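Local coordinates for protein putative L-alanine-DL-glutamate epimerase (Burkholderia xenovorans LB400, PDB 3SN4) that probably acts as a metal-dependent racemase or epimerase of the mandelate racemase/muconate lactonizing enzyme family, and binds 2-oxoglutarate, at residues P120-H125 against I341-I346; Q158-K163 against Y362-L367. One frame throughout, in Å; residues are numbered along the deposited sequence.

Interaction 1 of 2, residues P120-H125 against I341-I346. With AKG (2-oxoglutaric acid), chain C.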
ATOM      1  N   PRO A 120      38.753  -5.171   7.239  1.00 28.03           N
ATOM      2  CA  PRO A 120      38.519  -6.460   7.861  1.00 28.04           C
ATOM      3  C   PRO A 120      37.859  -7.439   6.898  1.00 26.57           C
ATOM      4  O   PRO A 120      37.016  -7.062   6.072  1.00 25.52           O
ATOM      5  CB  PRO A 120      37.575  -6.138   9.024  1.00 28.59           C
ATOM      6  CG  PRO A 120      37.796  -4.704   9.324  1.00 29.52           C
ATOM      7  CD  PRO A 120      38.130  -4.069   8.000  1.00 29.19           C
ATOM      8  N   VAL A 121      38.257  -8.696   7.005  1.00 26.11           N
ATOM      9  CA  VAL A 121      37.778  -9.724   6.124  1.00 24.94           C
ATOM     10  C   VAL A 121      37.163 -10.834   6.949  1.00 24.89           C
ATOM     11  O   VAL A 121      37.366 -10.907   8.174  1.00 24.78           O
ATOM     12  CB  VAL A 121      38.960 -10.316   5.293  1.00 26.05           C
ATOM     13  CG1 VAL A 121      39.701  -9.212   4.556  1.00 25.07           C
ATOM     14  CG2 VAL A 121      39.950 -11.084   6.219  1.00 25.40           C
ATOM     15  N   TYR A 122      36.394 -11.686   6.284  1.00 23.74           N
ATOM     16  CA  TYR A 122      36.133 -13.016   6.812  1.00 24.18           C
ATOM     17  C   TYR A 122      36.719 -14.084   5.896  1.00 24.16           C
ATOM     18  O   TYR A 122      36.772 -13.923   4.675  1.00 23.60           O
ATOM     19  CB  TYR A 122      34.659 -13.269   7.044  1.00 23.16           C
ATOM     20  CG  TYR A 122      33.781 -13.303   5.834  1.00 23.23           C
ATOM     21  CD1 TYR A 122      33.416 -14.515   5.242  1.00 23.69           C
ATOM     22  CD2 TYR A 122      33.239 -12.128   5.315  1.00 22.89           C
ATOM     23  CE1 TYR A 122      32.546 -14.548   4.138  1.00 23.56           C
ATOM     24  CE2 TYR A 122      32.378 -12.156   4.206  1.00 23.35           C
ATOM     25  CZ  TYR A 122      32.035 -13.364   3.646  1.00 22.56           C
ATOM     26  OH  TYR A 122      31.204 -13.363   2.577  1.00 25.64           O
ATOM     27  N   TRP A 123      37.142 -15.173   6.518  1.00 24.75           N
ATOM     28  CA  TRP A 123      37.695 -16.323   5.812  1.00 25.81           C
ATOM     29  C   TRP A 123      36.529 -17.166   5.354  1.00 25.40           C
ATOM     30  O   TRP A 123      35.865 -17.832   6.159  1.00 25.40           O
ATOM     31  CB  TRP A 123      38.608 -17.106   6.741  1.00 27.12           C
ATOM     32  CG  TRP A 123      39.151 -18.418   6.205  1.00 28.52           C
ATOM     33  CD1 TRP A 123      38.736 -19.110   5.112  1.00 28.15           C
ATOM     34  CD2 TRP A 123      40.165 -19.217   6.823  1.00 29.15           C
ATOM     35  NE1 TRP A 123      39.451 -20.279   4.985  1.00 30.30           N
ATOM     36  CE2 TRP A 123      40.330 -20.371   6.031  1.00 30.76           C
ATOM     37  CE3 TRP A 123      40.956 -19.062   7.965  1.00 31.66           C
ATOM     38  CZ2 TRP A 123      41.257 -21.375   6.348  1.00 33.84           C
ATOM     39  CZ3 TRP A 123      41.883 -20.052   8.278  1.00 33.63           C
ATOM     40  CH2 TRP A 123      42.029 -21.192   7.470  1.00 33.73           C
ATOM     41  N   SER A 124      36.272 -17.091   4.056  1.00 25.12           N
ATOM     42  CA  SER A 124      35.084 -17.670   3.479  1.00 25.81           C
ATOM     43  C   SER A 124      35.334 -19.097   3.094  1.00 26.38           C
ATOM     44  O   SER A 124      36.493 -19.530   3.004  1.00 27.81           O
ATOM     45  CB  SER A 124      34.651 -16.872   2.252  1.00 24.35           C
ATOM     46  OG  SER A 124      33.377 -17.317   1.869  1.00 26.07           O
ATOM     47  N   HIS A 125      34.236 -19.836   2.887  1.00 26.80           N
ATOM     48  CA  HIS A 125      34.280 -21.268   2.564  1.00 27.80           C
ATOM     49  C   HIS A 125      35.182 -22.025   3.528  1.00 29.25           C
ATOM     50  O   HIS A 125      36.062 -22.780   3.118  1.00 29.63           O
ATOM     51  CB  HIS A 125      34.747 -21.461   1.116  1.00 27.67           C
ATOM     52  CG  HIS A 125      33.823 -20.846   0.130  1.00 28.71           C
ATOM     53  ND1 HIS A 125      34.044 -19.606  -0.425  1.00 29.58           N
ATOM     54  CD2 HIS A 125      32.623 -21.265  -0.339  1.00 30.00           C
ATOM     55  CE1 HIS A 125      33.034 -19.298  -1.217  1.00 29.44           C
ATOM     56  NE2 HIS A 125      32.161 -20.288  -1.184  1.00 31.29           N
ATOM     57  N   ILE A 341      32.086  -5.571   5.594  1.00 22.17           N
ATOM     58  CA  ILE A 341      33.235  -6.467   5.756  1.00 22.99           C
ATOM     59  C   ILE A 341      33.603  -6.952   4.342  1.00 22.98           C
ATOM     60  O   ILE A 341      32.795  -6.800   3.415  1.00 22.70           O
ATOM     61  CB  ILE A 341      32.862  -7.671   6.659  1.00 22.69           C
ATOM     62  CG1 ILE A 341      34.093  -8.473   7.083  1.00 23.64           C
ATOM     63  CG2 ILE A 341      31.848  -8.567   5.959  1.00 22.47           C
ATOM     64  CD1 ILE A 341      33.813  -9.430   8.274  1.00 22.73           C
HETATM   65  N   MSE A 342      34.781  -7.552   4.164  1.00 24.35           N
HETATM   66  CA  MSE A 342      35.143  -8.152   2.882  1.00 24.62           C
HETATM   67  C   MSE A 342      35.330  -9.651   2.955  1.00 25.03           C
HETATM   68  O   MSE A 342      35.962 -10.182   3.876  1.00 26.19           O
HETATM   69  CB  MSE A 342      36.424  -7.569   2.303  1.00 26.21           C
HETATM   70  CG  MSE A 342      36.716  -8.164   0.874  1.00 26.45           C
HETATM   71 SE   MSE A 342      37.821  -7.002   0.014  1.00 37.80          SE
HETATM   72  CE  MSE A 342      38.657  -8.303  -1.234  1.00 30.30           C
ATOM     73  N   GLU A 343      34.787 -10.324   1.949  1.00 24.63           N
ATOM     74  CA  GLU A 343      34.925 -11.772   1.816  1.00 24.77           C
ATOM     75  C   GLU A 343      36.277 -12.086   1.217  1.00 25.06           C
ATOM     76  O   GLU A 343      36.737 -11.424   0.297  1.00 24.98           O
ATOM     77  CB  GLU A 343      33.870 -12.324   0.876  1.00 24.24           C
ATOM     78  CG  GLU A 343      33.929 -13.832   0.680  1.00 24.39           C
ATOM     79  CD  GLU A 343      32.785 -14.384  -0.151  1.00 26.85           C
ATOM     80  OE1 GLU A 343      32.174 -13.618  -0.941  1.00 25.29           O
ATOM     81  OE2 GLU A 343      32.490 -15.596   0.010  1.00 28.33           O
ATOM     82  N   THR A 344      36.889 -13.133   1.715  1.00 26.37           N
ATOM     83  CA  THR A 344      38.056 -13.652   1.045  1.00 27.06           C
ATOM     84  C   THR A 344      38.246 -15.130   1.334  1.00 27.35           C
ATOM     85  O   THR A 344      37.976 -15.569   2.431  1.00 27.67           O
ATOM     86  CB  THR A 344      39.296 -12.858   1.435  1.00 27.51           C
ATOM     87  OG1 THR A 344      40.262 -13.036   0.401  1.00 31.07           O
ATOM     88  CG2 THR A 344      39.862 -13.303   2.786  1.00 26.24           C
ATOM     89  N   ASP A 345      38.718 -15.875   0.337  1.00 27.98           N
ATOM     90  CA  ASP A 345      39.069 -17.286   0.511  1.00 28.79           C
ATOM     91  C   ASP A 345      40.533 -17.384   0.928  1.00 29.63           C
ATOM     92  O   ASP A 345      41.447 -17.048   0.177  1.00 30.04           O
ATOM     93  CB  ASP A 345      38.818 -18.086  -0.760  1.00 28.59           C
ATOM     94  CG  ASP A 345      37.317 -18.278  -1.078  1.00 29.89           C
ATOM     95  OD1 ASP A 345      36.462 -18.385  -0.154  1.00 28.73           O
ATOM     96  OD2 ASP A 345      36.997 -18.385  -2.290  1.00 31.58           O
ATOM     97  N   ILE A 346      40.773 -17.844   2.137  1.00 30.03           N
ATOM     98  CA  ILE A 346      42.131 -17.893   2.627  1.00 31.12           C
ATOM     99  C   ILE A 346      42.814 -19.178   2.154  1.00 32.33           C
ATOM    100  O   ILE A 346      44.030 -19.207   1.965  1.00 32.35           O
ATOM    101  CB  ILE A 346      42.156 -17.673   4.163  1.00 31.98           C
ATOM    102  CG1 ILE A 346      41.650 -16.240   4.467  1.00 30.96           C
ATOM    103  CG2 ILE A 346      43.579 -17.881   4.763  1.00 31.67           C
ATOM    104  CD1 ILE A 346      42.625 -15.154   4.040  1.00 29.76           C
TER
HETATM  105  C1  AKG C 500      29.753 -16.886  -1.599  1.00 31.43           C
HETATM  106  O1  AKG C 500      30.989 -16.762  -1.837  1.00 30.97           O
HETATM  107  O2  AKG C 500      29.208 -16.237  -0.651  1.00 29.72           O
HETATM  108  C2  AKG C 500      28.906 -17.767  -2.449  1.00 33.08           C
HETATM  109  O5  AKG C 500      27.747 -18.017  -2.127  1.00 30.00           O
HETATM  110  C3  AKG C 500      29.360 -18.336  -3.773  1.00 35.08           C
HETATM  111  C4  AKG C 500      29.925 -19.768  -3.821  1.00 38.52           C
HETATM  112  C5  AKG C 500      29.167 -20.946  -3.233  1.00 40.09           C
HETATM  113  O3  AKG C 500      29.173 -21.064  -1.984  1.00 42.68           O
HETATM  114  O4  AKG C 500      28.622 -21.788  -4.005  1.00 37.52           O
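Tyr122 lays its ring against Glu343 while one edge meets Ile341, and these contacts carry much of the surface buried here. Glu343 CA sits over one ring face, 3.9 Å from the centroid of the Tyr122 ring and 25° off its normal, so the contact qualifies as CH-pi. The ring gets there because Tyr122 CG is held between its backbone N and carbonyl carbon (chi1 66°), which swings the ring back over the neighbouring strand. Ile341 CG2 lies near the ring plane, 3.9 Å from Tyr122 CD2. The tyrosine hydroxyl is hydrogen-bonded to Lys163, a 2-oxoglutarate-binding residue.

The strands pair in parallel register, Val121 with Met342 (selenomethionine), Tyr122 with Glu343 and Trp123 with Thr344, their short axes approaching to 4.7 Å but splayed. Bonds from Met342 N to Pro120 O, Tyr122 N to Met342 O, Thr344 N to Tyr122 O and Ser124 N to Thr344 O stitch them together. Trp123 also bonds through its backbone to Ala161 and Lys163, so strand 118-123 bridges 342-344 and 161-168, closing the modified (beta/alpha)-barrel of the enolase superfamily.

On the sheet face carrying Val121 and Trp123, Ile346 CB covers the indole, 3.6 Å from the centroid of the Trp123 five-membered ring and only 5° off its normal. On the face carrying Tyr122 and Glu343 the chemistry turns polar. Glu343, fully extended, accepts Ser124 OG on the anti lone pair of OE2 at 2.7 Å, and the same OE2 lies 2.7 Å from ligand O1. Past the paired residues, His125 ND1 donates to Asp345 OD1 at 2.7 Å, which fixes the imidazole's rotation and directs NE2 to 2-oxoglutarate O3, 3.2 Å away.

Interaction 2 of 2, residues Q158-K163 against Y362-L367. With AKG (2-oxoglutaric acid), chain C.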
ATOM      1  N   GLN A 158      44.428 -15.164  13.591  1.00 34.57           N
ATOM      2  CA  GLN A 158      43.930 -13.823  13.846  1.00 34.89           C
ATOM      3  C   GLN A 158      42.788 -13.397  12.928  1.00 33.08           C
ATOM      4  O   GLN A 158      42.478 -12.211  12.836  1.00 32.77           O
ATOM      5  CB  GLN A 158      45.064 -12.786  13.773  1.00 35.59           C
ATOM      6  CG  GLN A 158      46.123 -12.925  14.837  1.00 40.37           C
ATOM      7  CD  GLN A 158      46.961 -11.643  14.943  1.00 43.80           C
ATOM      8  OE1 GLN A 158      47.750 -11.330  14.043  1.00 42.91           O
ATOM      9  NE2 GLN A 158      46.753 -10.879  16.026  1.00 44.91           N
ATOM     10  N   PHE A 159      42.139 -14.349  12.262  1.00 32.40           N
ATOM     11  CA  PHE A 159      40.934 -14.006  11.512  1.00 31.14           C
ATOM     12  C   PHE A 159      39.783 -13.760  12.471  1.00 30.78           C
ATOM     13  O   PHE A 159      39.615 -14.460  13.481  1.00 31.41           O
ATOM     14  CB  PHE A 159      40.655 -15.038  10.417  1.00 30.83           C
ATOM     15  CG  PHE A 159      41.656 -14.958   9.303  1.00 32.39           C
ATOM     16  CD1 PHE A 159      42.749 -15.824   9.265  1.00 34.23           C
ATOM     17  CD2 PHE A 159      41.558 -13.941   8.334  1.00 32.64           C
ATOM     18  CE1 PHE A 159      43.724 -15.717   8.255  1.00 34.27           C
ATOM     19  CE2 PHE A 159      42.527 -13.815   7.321  1.00 33.92           C
ATOM     20  CZ  PHE A 159      43.621 -14.713   7.287  1.00 35.64           C
ATOM     21  N   ARG A 160      39.000 -12.733  12.160  1.00 29.58           N
ATOM     22  CA  ARG A 160      37.957 -12.263  13.058  1.00 29.17           C
ATOM     23  C   ARG A 160      36.620 -12.926  12.794  1.00 27.29           C
ATOM     24  O   ARG A 160      35.719 -12.870  13.620  1.00 26.62           O
ATOM     25  CB  ARG A 160      37.836 -10.760  12.913  1.00 29.37           C
ATOM     26  CG  ARG A 160      39.131 -10.061  13.227  1.00 32.98           C
ATOM     27  CD  ARG A 160      39.062  -8.604  12.879  1.00 35.13           C
ATOM     28  NE  ARG A 160      40.354  -7.980  13.145  1.00 36.97           N
ATOM     29  CZ  ARG A 160      40.572  -6.673  13.089  1.00 37.99           C
ATOM     30  NH1 ARG A 160      39.582  -5.834  12.759  1.00 37.53           N
ATOM     31  NH2 ARG A 160      41.782  -6.207  13.357  1.00 36.37           N
ATOM     32  N   ALA A 161      36.508 -13.572  11.641  1.00 26.42           N
ATOM     33  CA  ALA A 161      35.240 -14.136  11.178  1.00 25.68           C
ATOM     34  C   ALA A 161      35.490 -15.243  10.164  1.00 25.23           C
ATOM     35  O   ALA A 161      36.489 -15.223   9.466  1.00 25.61           O
ATOM     36  CB  ALA A 161      34.352 -13.028  10.560  1.00 24.01           C
ATOM     37  N   ILE A 162      34.580 -16.215  10.117  1.00 25.48           N
ATOM     38  CA  ILE A 162      34.641 -17.336   9.180  1.00 25.03           C
ATOM     39  C   ILE A 162      33.227 -17.602   8.631  1.00 24.40           C
ATOM     40  O   ILE A 162      32.239 -17.305   9.307  1.00 23.04           O
ATOM     41  CB  ILE A 162      35.212 -18.633   9.846  1.00 26.51           C
ATOM     42  CG1 ILE A 162      34.285 -19.169  10.929  1.00 25.92           C
ATOM     43  CG2 ILE A 162      36.616 -18.394  10.407  1.00 27.18           C
ATOM     44  CD1 ILE A 162      34.830 -20.405  11.621  1.00 28.97           C
ATOM     45  N   LYS A 163      33.143 -18.130   7.409  1.00 24.06           N
ATOM     46  CA  LYS A 163      31.843 -18.477   6.804  1.00 24.34           C
ATOM     47  C   LYS A 163      31.810 -19.918   6.331  1.00 24.93           C
ATOM     48  O   LYS A 163      32.690 -20.347   5.574  1.00 25.73           O
ATOM     49  CB  LYS A 163      31.491 -17.557   5.633  1.00 23.31           C
ATOM     50  CG  LYS A 163      30.022 -17.671   5.224  1.00 25.27           C
ATOM     51  CD  LYS A 163      29.543 -16.570   4.280  1.00 25.43           C
ATOM     52  CE  LYS A 163      29.937 -16.856   2.814  1.00 25.78           C
ATOM     53  NZ  LYS A 163      29.743 -15.662   1.930  1.00 22.94           N
ATOM     54  N   TYR A 362      47.751  -9.751   4.226  1.00 33.91           N
ATOM     55  CA  TYR A 362      46.866  -9.685   5.385  1.00 33.55           C
ATOM     56  C   TYR A 362      47.681  -9.450   6.632  1.00 35.22           C
ATOM     57  O   TYR A 362      48.822  -9.886   6.728  1.00 35.40           O
ATOM     58  CB  TYR A 362      46.023 -10.967   5.556  1.00 33.18           C
ATOM     59  CG  TYR A 362      45.188 -11.335   4.350  1.00 31.78           C
ATOM     60  CD1 TYR A 362      43.905 -10.828   4.177  1.00 30.75           C
ATOM     61  CD2 TYR A 362      45.687 -12.186   3.379  1.00 31.77           C
ATOM     62  CE1 TYR A 362      43.143 -11.162   3.065  1.00 29.51           C
ATOM     63  CE2 TYR A 362      44.942 -12.527   2.267  1.00 31.46           C
ATOM     64  CZ  TYR A 362      43.674 -12.019   2.112  1.00 31.38           C
ATOM     65  OH  TYR A 362      42.936 -12.349   0.991  1.00 29.26           O
ATOM     66  N   GLN A 363      47.083  -8.745   7.582  1.00 35.89           N
ATOM     67  CA  GLN A 363      47.699  -8.450   8.849  1.00 37.91           C
ATOM     68  C   GLN A 363      46.614  -8.251   9.893  1.00 37.21           C
ATOM     69  O   GLN A 363      45.691  -7.465   9.689  1.00 35.51           O
ATOM     70  CB  GLN A 363      48.555  -7.189   8.749  1.00 39.12           C
ATOM     71  CG  GLN A 363      49.380  -6.940   9.992  1.00 44.64           C
ATOM     72  CD  GLN A 363      50.533  -5.982   9.751  1.00 50.73           C
ATOM     73  OE1 GLN A 363      50.330  -4.767   9.614  1.00 54.76           O
ATOM     74  NE2 GLN A 363      51.756  -6.523   9.709  1.00 53.56           N
ATOM     75  N   ASN A 364      46.745  -8.967  11.009  1.00 38.19           N
ATOM     76  CA  ASN A 364      45.786  -8.911  12.102  1.00 38.38           C
ATOM     77  C   ASN A 364      44.330  -8.976  11.617  1.00 36.07           C
ATOM     78  O   ASN A 364      43.480  -8.189  12.019  1.00 36.15           O
ATOM     79  CB  ASN A 364      46.039  -7.674  12.974  1.00 39.38           C
ATOM     80  CG  ASN A 364      45.251  -7.710  14.310  1.00 42.01           C
ATOM     81  OD1 ASN A 364      44.961  -8.783  14.858  1.00 44.11           O
ATOM     82  ND2 ASN A 364      44.910  -6.532  14.828  1.00 43.93           N
ATOM     83  N   GLY A 365      44.057  -9.934  10.743  1.00 34.81           N
ATOM     84  CA  GLY A 365      42.712 -10.187  10.252  1.00 33.33           C
ATOM     85  C   GLY A 365      42.151  -9.167   9.273  1.00 31.83           C
ATOM     86  O   GLY A 365      40.937  -9.148   9.042  1.00 31.20           O
ATOM     87  N   GLU A 366      43.023  -8.342   8.691  1.00 31.51           N
ATOM     88  CA  GLU A 366      42.616  -7.335   7.711  1.00 31.15           C
ATOM     89  C   GLU A 366      43.437  -7.387   6.432  1.00 29.98           C
ATOM     90  O   GLU A 366      44.616  -7.706   6.460  1.00 30.43           O
ATOM     91  CB  GLU A 366      42.777  -5.943   8.290  1.00 32.25           C
ATOM     92  CG  GLU A 366      41.946  -5.684   9.517  1.00 34.45           C
ATOM     93  CD  GLU A 366      42.017  -4.221   9.923  1.00 38.38           C
ATOM     94  OE1 GLU A 366      43.131  -3.736  10.242  1.00 41.72           O
ATOM     95  OE2 GLU A 366      40.966  -3.552   9.873  1.00 40.27           O
ATOM     96  N   LEU A 367      42.790  -7.055   5.321  1.00 28.49           N
ATOM     97  CA  LEU A 367      43.458  -6.943   4.037  1.00 28.52           C
ATOM     98  C   LEU A 367      44.049  -5.546   3.889  1.00 29.51           C
ATOM     99  O   LEU A 367      43.356  -4.560   4.113  1.00 29.03           O
ATOM    100  CB  LEU A 367      42.487  -7.235   2.911  1.00 27.10           C
ATOM    101  CG  LEU A 367      42.934  -7.009   1.460  1.00 27.50           C
ATOM    102  CD1 LEU A 367      44.070  -7.868   1.091  1.00 28.44           C
ATOM    103  CD2 LEU A 367      41.710  -7.307   0.535  1.00 25.94           C
TER
HETATM  104  C1  AKG C 500      29.753 -16.886  -1.599  1.00 31.43           C
HETATM  105  O1  AKG C 500      30.989 -16.762  -1.837  1.00 30.97           O
HETATM  106  O2  AKG C 500      29.208 -16.237  -0.651  1.00 29.72           O
HETATM  107  C2  AKG C 500      28.906 -17.767  -2.449  1.00 33.08           C
HETATM  108  O5  AKG C 500      27.747 -18.017  -2.127  1.00 30.00           O
HETATM  109  C3  AKG C 500      29.360 -18.336  -3.773  1.00 35.08           C
HETATM  110  C4  AKG C 500      29.925 -19.768  -3.821  1.00 38.52           C
HETATM  111  C5  AKG C 500      29.167 -20.946  -3.233  1.00 40.09           C
HETATM  112  O3  AKG C 500      29.173 -21.064  -1.984  1.00 42.68           O
HETATM  113  O4  AKG C 500      28.622 -21.788  -4.005  1.00 37.52           O
HETATM  114  O   HOH W   1      42.329 -10.236  14.556  1.00 34.56           O
HETATM  115  O   HOH W   2      39.489 -11.208   9.795  1.00 28.47           O
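Gln158 reaches across to Asn364 with its amide, the two side chains crossing at about a right angle and their amide planes 32° apart. Gln158 NE2 comes within 3.0 Å of Asn364 OD1, but the angle is too poor for a hydrogen bond. A water does the bridging instead, donating to Gln158 O at 2.6 Å and lying in hydrogen-bonding range of Asn364 OD1, although its acceptors outnumber its protons. The positive phi of Gln158 marks it as the C-prime residue of a Schellman motif, which closes helix 144-156 before the chain turns into strand 161-168.

Phe159 follows, its CA 4.4 Å from Gly365 CA, the nearest CA pair of the two segments. Its ring comes obliquely to the glycine and also packs on Ile346. Gly365 occupies the second corner of a type I' turn from Gln363 to Glu366, the tight hairpin link between strands 362-363 and 366-368; its CA lies 3.3 Å from Gln158 O, so the backbones pack closely at the glycine.

Arg160 carries most of the polar contact. With its chain extended from CG to NE, the guanidinium arrives beside the turn, and NH2 makes a weak hydrogen bond to Asn364 O (2.9 Å, only 121° at the hydrogen). Glu366 CG lies over one guanidinium face, 3.7 Å above the plane. The carboxylate plane is turned just 19° from the guanidinium, but OE2 lies well out of the guanidinium plane, so the salt bridge from Arg160 NH1 to Glu366 OE2, long at 3.9 Å, rests on charge without a directed N-H. A second water links the backbones, accepting from Arg160 N and donating to Gly365 O.

Farther along the strand, Lys163 bends at chi3 and gives NZ to 2-oxoglutarate O2 at 2.7 Å; NZ also forms a salt bridge with Glu245.

The 120-125/341-346 contact is buried, about 10 Å from the chain centre, whereas 158-163/362-367 lies about 17 Å out and is partly exposed. Direct parallel-strand bonds, ring packing and buried side-chain hydrogen bonds to carboxylates hold interaction 1; interaction 2 relies on waters, a weak arginine bond and a long salt bridge around a hairpin turn. They share a mixed sheet, since strand 118-123 lies between 342-344 and 366-368. Their centres are about 7 Å apart, and Thr344 OG1 and Tyr362 OH, 2.8 Å apart, probably hydrogen-bond between them. Both converge on 2-oxoglutarate: His125 from the first and Lys163 from the second bind opposite carboxylates of the ligand.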